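Long-range contacts in epimerase domain-containing protein (Bacillus cereus HuA2-4, PDB 6ZLK), which probably interconverts UDP-glucuronic acid and UDP-galacturonic acid by NAD-dependent epimerisation at C4 of the sugar: residues F177-P182 / T216-C221; V239-G244 / T280-S285; M104-L109 / H158-Y163. All coordinates share one frame; numbering follows the deposited sequence.

Interaction 1 (F177-P182 / T216-C221); sequences FTVYGP and TYIDDC. With UGA (uridine-5'-diphosphate-glucuronic acid), chain F.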
loop_
_atom_site.group_PDB
_atom_site.type_symbol
_atom_site.label_atom_id
_atom_site.label_comp_id
_atom_site.label_asym_id
_atom_site.label_seq_id
_atom_site.Cartn_x
_atom_site.Cartn_y
_atom_site.Cartn_z
ATOM N N PHE A 177 -10.916 -3.418 15.248
ATOM C CA PHE A 177 -12.207 -2.817 14.852
ATOM C C PHE A 177 -12.646 -1.778 15.888
ATOM O O PHE A 177 -12.856 -2.054 17.112
ATOM C CB PHE A 177 -13.258 -3.905 14.727
ATOM C CG PHE A 177 -13.063 -4.853 13.566
ATOM C CD1 PHE A 177 -11.934 -5.640 13.421
ATOM C CD2 PHE A 177 -14.032 -4.888 12.582
ATOM C CE1 PHE A 177 -11.790 -6.435 12.298
ATOM C CE2 PHE A 177 -13.906 -5.711 11.467
ATOM C CZ PHE A 177 -12.766 -6.471 11.318
ATOM N N THR A 178 -12.815 -0.579 15.398
ATOM C CA THR A 178 -13.296 0.645 16.076
ATOM C C THR A 178 -13.191 0.506 17.593
ATOM O O THR A 178 -14.180 0.217 18.259
ATOM C CB THR A 178 -14.692 1.047 15.592
ATOM O OG1 THR A 178 -14.670 1.005 14.152
ATOM C CG2 THR A 178 -14.988 2.447 16.094
ATOM N N VAL A 179 -12.068 0.963 18.119
ATOM C CA VAL A 179 -11.853 0.812 19.576
ATOM C C VAL A 179 -12.454 2.024 20.292
ATOM O O VAL A 179 -12.327 3.156 19.820
ATOM C CB VAL A 179 -10.353 0.634 19.858
ATOM C CG1 VAL A 179 -10.072 0.462 21.332
ATOM C CG2 VAL A 179 -9.814 -0.531 19.033
ATOM N N TYR A 180 -13.076 1.798 21.452
ATOM C CA TYR A 180 -13.662 2.917 22.208
ATOM C C TYR A 180 -13.370 2.700 23.688
ATOM O O TYR A 180 -12.894 1.631 24.119
ATOM C CB TYR A 180 -15.133 3.051 21.874
ATOM C CG TYR A 180 -15.971 2.037 22.596
ATOM C CD1 TYR A 180 -16.066 0.733 22.155
ATOM C CD2 TYR A 180 -16.660 2.379 23.740
ATOM C CE1 TYR A 180 -16.835 -0.206 22.839
ATOM C CE2 TYR A 180 -17.422 1.467 24.438
ATOM C CZ TYR A 180 -17.537 0.176 23.983
ATOM O OH TYR A 180 -18.254 -0.678 24.766
ATOM N N GLY A 181 -13.646 3.741 24.463
ATOM C CA GLY A 181 -13.490 3.662 25.924
ATOM C C GLY A 181 -12.835 4.917 26.434
ATOM O O GLY A 181 -12.565 5.863 25.683
ATOM N N PRO A 182 -12.544 4.900 27.741
ATOM C CA PRO A 182 -11.759 5.967 28.340
ATOM C C PRO A 182 -10.507 6.217 27.507
ATOM O O PRO A 182 -9.880 5.230 27.078
ATOM C CB PRO A 182 -11.464 5.412 29.743
ATOM C CG PRO A 182 -12.601 4.499 30.016
ATOM C CD PRO A 182 -12.808 3.816 28.680
ATOM N N THR A 216 -15.100 -2.130 19.645
ATOM C CA THR A 216 -14.238 -2.945 20.519
ATOM C C THR A 216 -13.902 -2.109 21.754
ATOM O O THR A 216 -13.171 -1.148 21.665
ATOM C CB THR A 216 -12.987 -3.481 19.834
ATOM O OG1 THR A 216 -13.360 -4.094 18.585
ATOM C CG2 THR A 216 -12.250 -4.436 20.751
ATOM N N TYR A 217 -14.352 -2.548 22.918
ATOM C CA TYR A 217 -14.015 -1.827 24.156
ATOM C C TYR A 217 -12.515 -1.969 24.390
ATOM O O TYR A 217 -11.883 -3.021 24.167
ATOM C CB TYR A 217 -14.773 -2.367 25.376
ATOM C CG TYR A 217 -14.492 -1.517 26.581
ATOM C CD1 TYR A 217 -14.986 -0.213 26.614
ATOM C CD2 TYR A 217 -13.852 -2.014 27.701
ATOM C CE1 TYR A 217 -14.712 0.626 27.683
ATOM C CE2 TYR A 217 -13.591 -1.195 28.785
ATOM C CZ TYR A 217 -14.087 0.093 28.798
ATOM O OH TYR A 217 -13.787 0.925 29.843
ATOM N N ILE A 218 -11.905 -0.878 24.840
ATOM C CA ILE A 218 -10.441 -0.795 24.972
ATOM C C ILE A 218 -9.893 -1.957 25.810
ATOM O O ILE A 218 -8.858 -2.515 25.429
ATOM C CB ILE A 218 -10.050 0.572 25.542
ATOM C CG1 ILE A 218 -8.539 0.702 25.671
ATOM C CG2 ILE A 218 -10.745 0.854 26.882
ATOM C CD1 ILE A 218 -7.722 0.576 24.395
ATOM N N ASP A 219 -10.515 -2.317 26.942
ATOM C CA ASP A 219 -9.994 -3.444 27.766
ATOM C C ASP A 219 -10.060 -4.768 26.991
ATOM O O ASP A 219 -9.099 -5.595 27.222
ATOM C CB ASP A 219 -10.701 -3.591 29.095
ATOM C CG ASP A 219 -10.509 -2.424 30.031
ATOM O OD1 ASP A 219 -9.651 -1.569 29.758
ATOM O OD2 ASP A 219 -11.242 -2.404 31.051
ATOM N N ASP A 220 -11.023 -4.950 26.111
ATOM C CA ASP A 220 -11.077 -6.162 25.263
ATOM C C ASP A 220 -9.893 -6.146 24.303
ATOM O O ASP A 220 -9.187 -7.151 24.160
ATOM C CB ASP A 220 -12.447 -6.307 24.628
ATOM C CG ASP A 220 -13.530 -6.814 25.581
ATOM O OD1 ASP A 220 -13.171 -7.703 26.433
ATOM O OD2 ASP A 220 -14.713 -6.398 25.436
ATOM N N CYS A 221 -9.775 -5.030 23.580
ATOM C CA CYS A 221 -8.671 -4.789 22.644
ATOM C C CYS A 221 -7.333 -5.141 23.328
ATOM O O CYS A 221 -6.494 -5.867 22.780
ATOM C CB CYS A 221 -8.717 -3.331 22.213
ATOM S SG CYS A 221 -7.236 -2.848 21.288
HETATM C "C1'" UGA F . -11.872 4.017 13.916
HETATM C "C2'" UGA F . -10.547 4.731 14.136
HETATM O "O2'" UGA F . -10.782 6.127 13.992
HETATM C "C3'" UGA F . -9.483 4.302 13.154
HETATM O "O3'" UGA F . -8.239 4.836 13.614
HETATM C "C4'" UGA F . -9.394 2.790 13.029
HETATM O "O4'" UGA F . -8.497 2.471 11.958
HETATM C "C5'" UGA F . -10.787 2.202 12.750
HETATM O "O5'" UGA F . -11.692 2.620 13.776
HETATM C "C6'" UGA F . -10.882 0.670 12.654
HETATM O "O'P" UGA F . -9.998 0.034 12.127
HETATM O "O'Q" UGA F . -11.870 0.115 13.054
HETATM P PB UGA F . -14.084 4.581 12.616
HETATM O O1B UGA F . -14.684 3.241 12.563
HETATM O O2B UGA F . -14.309 5.576 11.533
HETATM O O3B UGA F . -12.490 4.617 12.797
HETATM O O3A UGA F . -14.499 5.190 14.031
HETATM P PA UGA F . -15.267 6.483 14.568
HETATM O O1A UGA F . -14.458 7.660 14.240
HETATM O O2A UGA F . -15.632 6.196 15.966
HETATM O O5D UGA F . -16.590 6.504 13.646
HETATM C C5D UGA F . -17.579 5.494 13.684
HETATM C C4D UGA F . -18.769 5.982 12.914
HETATM O O4D UGA F . -19.267 7.218 13.482
HETATM C C3D UGA F . -18.502 6.276 11.434
HETATM O O3D UGA F . -19.531 5.572 10.736
HETATM C C2D UGA F . -18.631 7.796 11.306
HETATM O O2D UGA F . -19.381 8.141 10.153
HETATM C C1D UGA F . -19.537 8.166 12.473
HETATM N N1 UGA F . -19.305 9.505 13.033
HETATM C C6 UGA F . -18.068 9.897 13.464
HETATM C C2 UGA F . -20.435 10.286 13.232
HETATM O O2 UGA F . -21.554 9.972 12.844
HETATM N N3 UGA F . -20.201 11.450 13.891
HETATM C C4 UGA F . -18.991 11.914 14.352
HETATM O O4 UGA F . -18.961 13.015 14.895
HETATM C C5 UGA F . -17.861 11.061 14.090
#

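Interaction 2 (V239-G244 / T280-S285); sequences VINIGG and TWADIS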
loop_
_atom_site.group_PDB
_atom_site.type_symbol
_atom_site.label_atom_id
_atom_site.label_comp_id
_atom_site.label_asym_id
_atom_site.label_seq_id
_atom_site.Cartn_x
_atom_site.Cartn_y
_atom_site.Cartn_z
ATOM N N VAL A 239 -2.538 -13.063 10.369
ATOM C CA VAL A 239 -3.391 -11.857 10.522
ATOM C C VAL A 239 -4.583 -12.250 11.383
ATOM O O VAL A 239 -5.255 -13.247 11.071
ATOM C CB VAL A 239 -3.837 -11.318 9.165
ATOM C CG1 VAL A 239 -4.746 -10.108 9.314
ATOM C CG2 VAL A 239 -2.611 -10.999 8.310
ATOM N N ILE A 240 -4.891 -11.466 12.409
ATOM C CA ILE A 240 -5.920 -11.798 13.415
ATOM C C ILE A 240 -6.813 -10.572 13.628
ATOM O O ILE A 240 -6.272 -9.547 14.099
ATOM C CB ILE A 240 -5.284 -12.255 14.748
ATOM C CG1 ILE A 240 -4.250 -13.376 14.525
ATOM C CG2 ILE A 240 -6.391 -12.629 15.712
ATOM C CD1 ILE A 240 -3.556 -13.843 15.813
ATOM N N ASN A 241 -8.088 -10.691 13.329
ATOM C CA ASN A 241 -9.104 -9.659 13.700
ATOM C C ASN A 241 -9.297 -9.626 15.225
ATOM O O ASN A 241 -9.446 -10.695 15.897
ATOM C CB ASN A 241 -10.467 -9.938 13.122
ATOM C CG ASN A 241 -10.508 -9.865 11.614
ATOM O OD1 ASN A 241 -9.772 -9.129 10.996
ATOM N ND2 ASN A 241 -11.404 -10.646 11.029
ATOM N N ILE A 242 -9.328 -8.427 15.795
ATOM C CA ILE A 242 -9.676 -8.178 17.212
ATOM C C ILE A 242 -10.906 -7.260 17.201
ATOM O O ILE A 242 -10.760 -6.073 16.829
ATOM C CB ILE A 242 -8.497 -7.526 17.964
ATOM C CG1 ILE A 242 -7.217 -8.373 17.874
ATOM C CG2 ILE A 242 -8.870 -7.207 19.404
ATOM C CD1 ILE A 242 -7.349 -9.722 18.522
ATOM N N GLY A 243 -12.078 -7.813 17.485
ATOM C CA GLY A 243 -13.367 -7.133 17.443
ATOM C C GLY A 243 -14.105 -7.243 18.744
ATOM O O GLY A 243 -13.599 -7.860 19.695
ATOM N N GLY A 244 -15.252 -6.594 18.766
ATOM C CA GLY A 244 -15.930 -6.326 20.017
ATOM C C GLY A 244 -17.003 -7.314 20.336
ATOM O O GLY A 244 -17.326 -8.231 19.527
ATOM N N THR A 280 -19.003 -2.425 9.562
ATOM C CA THR A 280 -17.860 -3.296 9.899
ATOM C C THR A 280 -18.412 -4.368 10.838
ATOM O O THR A 280 -19.242 -4.093 11.701
ATOM C CB THR A 280 -16.649 -2.550 10.453
ATOM O OG1 THR A 280 -16.887 -2.130 11.796
ATOM C CG2 THR A 280 -16.200 -1.394 9.599
ATOM N N TRP A 281 -17.918 -5.576 10.659
ATOM C CA TRP A 281 -18.352 -6.746 11.438
ATOM C C TRP A 281 -17.224 -7.771 11.363
ATOM O O TRP A 281 -16.950 -8.182 10.248
ATOM C CB TRP A 281 -19.679 -7.242 10.872
ATOM C CG TRP A 281 -20.291 -8.383 11.624
ATOM C CD1 TRP A 281 -19.895 -8.937 12.803
ATOM C CD2 TRP A 281 -21.414 -9.156 11.171
ATOM N NE1 TRP A 281 -20.701 -10.005 13.118
ATOM C CE2 TRP A 281 -21.638 -10.157 12.133
ATOM C CE3 TRP A 281 -22.233 -9.090 10.038
ATOM C CZ2 TRP A 281 -22.680 -11.082 11.998
ATOM C CZ3 TRP A 281 -23.250 -10.012 9.898
ATOM C CH2 TRP A 281 -23.450 -11.002 10.862
ATOM N N ALA A 282 -16.493 -7.983 12.448
ATOM C CA ALA A 282 -15.356 -8.923 12.453
ATOM C C ALA A 282 -15.869 -10.348 12.659
ATOM O O ALA A 282 -16.684 -10.598 13.539
ATOM C CB ALA A 282 -14.377 -8.573 13.531
ATOM N N ASP A 283 -15.287 -11.290 11.928
ATOM C CA ASP A 283 -15.249 -12.692 12.364
ATOM C C ASP A 283 -14.017 -12.781 13.279
ATOM O O ASP A 283 -12.854 -12.612 12.777
ATOM C CB ASP A 283 -15.067 -13.599 11.151
ATOM C CG ASP A 283 -15.121 -15.072 11.477
ATOM O OD1 ASP A 283 -14.907 -15.429 12.644
ATOM O OD2 ASP A 283 -15.400 -15.860 10.526
ATOM N N ILE A 284 -14.246 -13.001 14.559
ATOM C CA ILE A 284 -13.150 -13.091 15.549
ATOM C C ILE A 284 -12.900 -14.563 15.899
ATOM O O ILE A 284 -12.301 -14.816 16.913
ATOM C CB ILE A 284 -13.467 -12.214 16.768
ATOM C CG1 ILE A 284 -14.823 -12.554 17.399
ATOM C CG2 ILE A 284 -13.366 -10.745 16.382
ATOM C CD1 ILE A 284 -15.081 -11.879 18.738
ATOM N N SER A 285 -13.377 -15.520 15.090
ATOM C CA SER A 285 -13.088 -16.960 15.325
ATOM C C SER A 285 -11.601 -17.304 15.378
ATOM O O SER A 285 -11.197 -18.095 16.254
ATOM C CB SER A 285 -13.787 -17.771 14.232
ATOM O OG SER A 285 -15.129 -17.354 14.145
#

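Interaction 3 (M104-L109 / H158-Y163); sequences MVTQQL and HLCHVY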
loop_
_atom_site.group_PDB
_atom_site.type_symbol
_atom_site.label_atom_id
_atom_site.label_comp_id
_atom_site.label_asym_id
_atom_site.label_seq_id
_atom_site.Cartn_x
_atom_site.Cartn_y
_atom_site.Cartn_z
ATOM N N MET A 104 6.512 4.509 5.636
ATOM C CA MET A 104 7.979 4.666 5.793
ATOM C C MET A 104 8.398 4.241 7.206
ATOM O O MET A 104 9.407 3.538 7.361
ATOM C CB MET A 104 8.468 6.096 5.526
ATOM C CG MET A 104 8.464 6.483 4.094
ATOM S SD MET A 104 9.628 5.498 3.135
ATOM C CE MET A 104 11.101 5.360 4.120
ATOM N N VAL A 105 7.646 4.584 8.240
ATOM C CA VAL A 105 7.990 4.180 9.623
ATOM C C VAL A 105 8.014 2.652 9.732
ATOM O O VAL A 105 8.898 2.087 10.354
ATOM C CB VAL A 105 6.991 4.825 10.604
ATOM C CG1 VAL A 105 6.945 4.107 11.927
ATOM C CG2 VAL A 105 7.390 6.268 10.833
ATOM N N THR A 106 7.037 1.996 9.151
ATOM C CA THR A 106 6.940 0.535 9.256
ATOM C C THR A 106 8.141 -0.089 8.535
ATOM O O THR A 106 8.773 -1.000 9.095
ATOM C CB THR A 106 5.611 0.029 8.697
ATOM O OG1 THR A 106 4.525 0.566 9.467
ATOM C CG2 THR A 106 5.494 -1.472 8.740
ATOM N N GLN A 107 8.459 0.422 7.367
ATOM C CA GLN A 107 9.629 -0.114 6.632
ATOM C C GLN A 107 10.889 0.076 7.485
ATOM O O GLN A 107 11.723 -0.852 7.538
ATOM C CB GLN A 107 9.773 0.520 5.259
ATOM C CG GLN A 107 10.869 -0.139 4.433
ATOM C CD GLN A 107 12.110 0.695 4.319
ATOM O OE1 GLN A 107 12.250 1.715 4.975
ATOM N NE2 GLN A 107 13.040 0.213 3.500
ATOM N N GLN A 108 11.100 1.247 8.052
ATOM C CA GLN A 108 12.342 1.480 8.814
ATOM C C GLN A 108 12.423 0.536 10.029
ATOM O O GLN A 108 13.526 0.034 10.348
ATOM C CB GLN A 108 12.427 2.935 9.268
ATOM C CG GLN A 108 12.661 3.913 8.123
ATOM C CD GLN A 108 13.460 5.119 8.598
ATOM O OE1 GLN A 108 13.629 5.374 9.787
ATOM N NE2 GLN A 108 13.926 5.916 7.656
ATOM N N LEU A 109 11.332 0.360 10.743
ATOM C CA LEU A 109 11.308 -0.589 11.885
ATOM C C LEU A 109 11.651 -1.991 11.398
ATOM O O LEU A 109 12.495 -2.626 12.016
ATOM C CB LEU A 109 9.962 -0.576 12.577
ATOM C CG LEU A 109 9.686 0.660 13.406
ATOM C CD1 LEU A 109 8.252 0.630 13.819
ATOM C CD2 LEU A 109 10.582 0.714 14.654
ATOM N N HIS A 158 1.471 -5.273 4.250
ATOM C CA HIS A 158 2.202 -5.928 3.136
ATOM C C HIS A 158 3.695 -5.863 3.443
ATOM O O HIS A 158 4.429 -6.841 3.145
ATOM C CB HIS A 158 1.843 -5.251 1.796
ATOM C CG HIS A 158 0.444 -5.542 1.328
ATOM N ND1 HIS A 158 -0.260 -4.630 0.596
ATOM C CD2 HIS A 158 -0.333 -6.617 1.437
ATOM C CE1 HIS A 158 -1.406 -5.161 0.246
ATOM N NE2 HIS A 158 -1.494 -6.361 0.764
ATOM N N LEU A 159 4.214 -4.735 3.930
ATOM C CA LEU A 159 5.635 -4.653 4.288
ATOM C C LEU A 159 5.986 -5.726 5.321
ATOM O O LEU A 159 7.012 -6.397 5.200
ATOM C CB LEU A 159 5.949 -3.264 4.851
ATOM C CG LEU A 159 6.066 -2.177 3.794
ATOM C CD1 LEU A 159 6.141 -0.811 4.466
ATOM C CD2 LEU A 159 7.266 -2.425 2.905
ATOM N N CYS A 160 5.150 -5.929 6.331
ATOM C CA CYS A 160 5.369 -7.013 7.310
ATOM C C CYS A 160 5.512 -8.353 6.570
ATOM O O CYS A 160 6.491 -9.059 6.867
ATOM C CB CYS A 160 4.258 -7.120 8.347
ATOM S SG CYS A 160 4.218 -5.718 9.502
ATOM N N HIS A 161 4.623 -8.661 5.620
ATOM C CA HIS A 161 4.755 -9.957 4.925
ATOM C C HIS A 161 6.052 -9.977 4.118
ATOM O O HIS A 161 6.656 -11.065 4.031
ATOM C CB HIS A 161 3.568 -10.221 4.030
ATOM C CG HIS A 161 2.317 -10.434 4.803
ATOM N ND1 HIS A 161 2.191 -11.511 5.689
ATOM C CD2 HIS A 161 1.150 -9.768 4.815
ATOM C CE1 HIS A 161 0.975 -11.451 6.228
ATOM N NE2 HIS A 161 0.319 -10.420 5.685
ATOM N N VAL A 162 6.469 -8.877 3.485
ATOM C CA VAL A 162 7.736 -8.874 2.719
ATOM C C VAL A 162 8.894 -9.215 3.637
ATOM O O VAL A 162 9.718 -10.041 3.288
ATOM C CB VAL A 162 7.940 -7.509 2.039
ATOM C CG1 VAL A 162 9.366 -7.323 1.583
ATOM C CG2 VAL A 162 6.902 -7.341 0.917
ATOM N N TYR A 163 8.950 -8.651 4.827
ATOM C CA TYR A 163 10.119 -8.824 5.701
ATOM C C TYR A 163 10.063 -10.175 6.418
ATOM O O TYR A 163 11.125 -10.748 6.690
ATOM C CB TYR A 163 10.241 -7.612 6.611
ATOM C CG TYR A 163 10.856 -6.456 5.886
ATOM C CD1 TYR A 163 10.113 -5.624 5.067
ATOM C CD2 TYR A 163 12.213 -6.190 6.005
ATOM C CE1 TYR A 163 10.697 -4.575 4.381
ATOM C CE2 TYR A 163 12.807 -5.123 5.356
ATOM C CZ TYR A 163 12.062 -4.354 4.492
ATOM O OH TYR A 163 12.531 -3.280 3.812
HETATM O O HOH W 1 12.459 -1.508 1.777
#

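Interaction 1 (F177-P182 / T216-C221)
Two different tyrosine torsions set up the ring pair of this contact: CG of Y180 is wedged between its own backbone N and carbonyl carbon (chi1 79°), whereas Y217 extends its ring opposite the backbone N. The Y180 ring thereby lies against the backbone of Y217, and the Y217 edge arrives over its face, CD1 standing 3.7 Å from Y180 CE2. It is a T-shaped stack, with the ring planes 67° apart. T216 OG1 donates to F177 O at 2.6 Å, in the carbonyl plane and on a lone pair.

The backbones form the parallel pairing of strands 171-180 and 212-217: T216 N reaches T178 O at 2.9 Å, and Y180 N returns to T216 O. Y217 is the N-cap of helix 218-230, and I218 N sits almost on the extension of the Y180 carbonyl, 2.8 Å from Y180 O, though the bond is bent at its hydrogen; the pairing so carries on into the first helical turn. On the sheet face of V179, its CG1 meets I218 CD1 at 3.9 Å, next to C221. Farther along, P182 CD rests 3.3 Å from Y217 OH.

This pairing lies at the edge of the active site of the Rossmann-fold domain. T178 N donates to the glucuronate carboxylate oxygen O'Q at 2.6 Å, and V179 N bonds to the nicotinamide carboxamide oxygen of NAD. Backbone amides that contact substrate and cofactor are thus carried on a strand end whose F177 and T178 carbonyls are engaged by T216, consistent with a firmly fixed binding surface.

Interaction 2 (V239-G244 / T280-S285)
N241 backs onto I284 and G243 onto A282, with CA atoms 5.6 and 5.7 Å apart, so the two chains run in opposite directions at this point of the extended SDR epimerase fold. No backbone hydrogen bond joins them. Strand 239-242 pairs instead with strand 171-180 in the Rossmann-type sheet, and the irregular chain 280-285 passes beside its end on the way to helix 285-291.

The single polar link comes from a side chain. With CG of N241 opposite its carbonyl carbon (chi1 -65°), the amide is directed at the loop, and ND2 donates to D283 O at 3.0 Å. The bond is nearly straight (169°), and the acceptor lies close to the amide plane though the donor is tilted from that of the carbonyl. The other end of the amide, OD1, is bonded to Y130 OH, so both ends are held and the amide is fixed in its flip.

Beside this bond, A282 CB touches N241 CB at 4.2 Å; the same methyl also packs on F177. D283 also makes an Asx turn, its OD1 accepting from S285 N at 2.9 Å as the chain enters the helix, with I284 as N-cap. The CG2 methyl of I284 then packs against the extended backbone at G243, 3.4 Å from G243 N, a buried amide nitrogen with no hydrogen-bonding partner in the model.

Interaction 3 (M104-L109 / H158-Y163)
Y163 OH reaches across to helix 96-113, beside Q107, where it is bonded to E111 OE2 and takes a hydrogen bond from a water at 2.7 Å. The same water lies near Q107 NE2, but their separation is too short to be relied on; the firmer partner of NE2 is the carbonyl of G92 of the second subunit. Direct contact is looser, with Q107 NE2 3.5 Å from Y163 OH. A bend at chi2 (-106°) of Q107 carries its amide across the end of the tyrosine, the two planes 79° apart.

Away from this polar end, between the helices, the packing is apolar. L159 CD1 sits 3.9 Å from Q107 CB, and T106 CG2 approaches L159 CB at 4.3 Å, while T106 OG1 is engaged by H80. The helical segments run nearly parallel, crossing at -18° with axes 9.8 Å apart.

From the second subunit, W91 makes an edge-to-face pair with Y163, F95 packs on Q107 and L154 on H158. Neighbouring helices 96-113 and 148-167 thus present a common surface to the partner chain, consistent with the intersubunit four-helix bundle characteristic of dimeric short-chain dehydrogenase/reductase epimerases.

Interactions 1 and 2 adjoin through the sheet: strand 171-180 has strand 212-217 and strand 239-242 as neighbours, and F177 N lies 3.1 Å from I242 O. All three contacts are buried; interaction 3 owes this partly to the second subunit. Interaction 1 relies on repeated backbone bonds beside substrate and cofactor, whereas interaction 2 uses one asparagine amide to attach a loop to a strand end. Interaction 3, its centre about 26 Å from that of interaction 1, pairs helices flanking the sheet, with mainly apolar packing and no direct hydrogen bond between its segments, the polar ends turning to E111 and to the second subunit. It meets interaction 2 lightly, where V239 CG2 touches H161 NE2, while helix 148-167 is followed in the chain by strand 171-180.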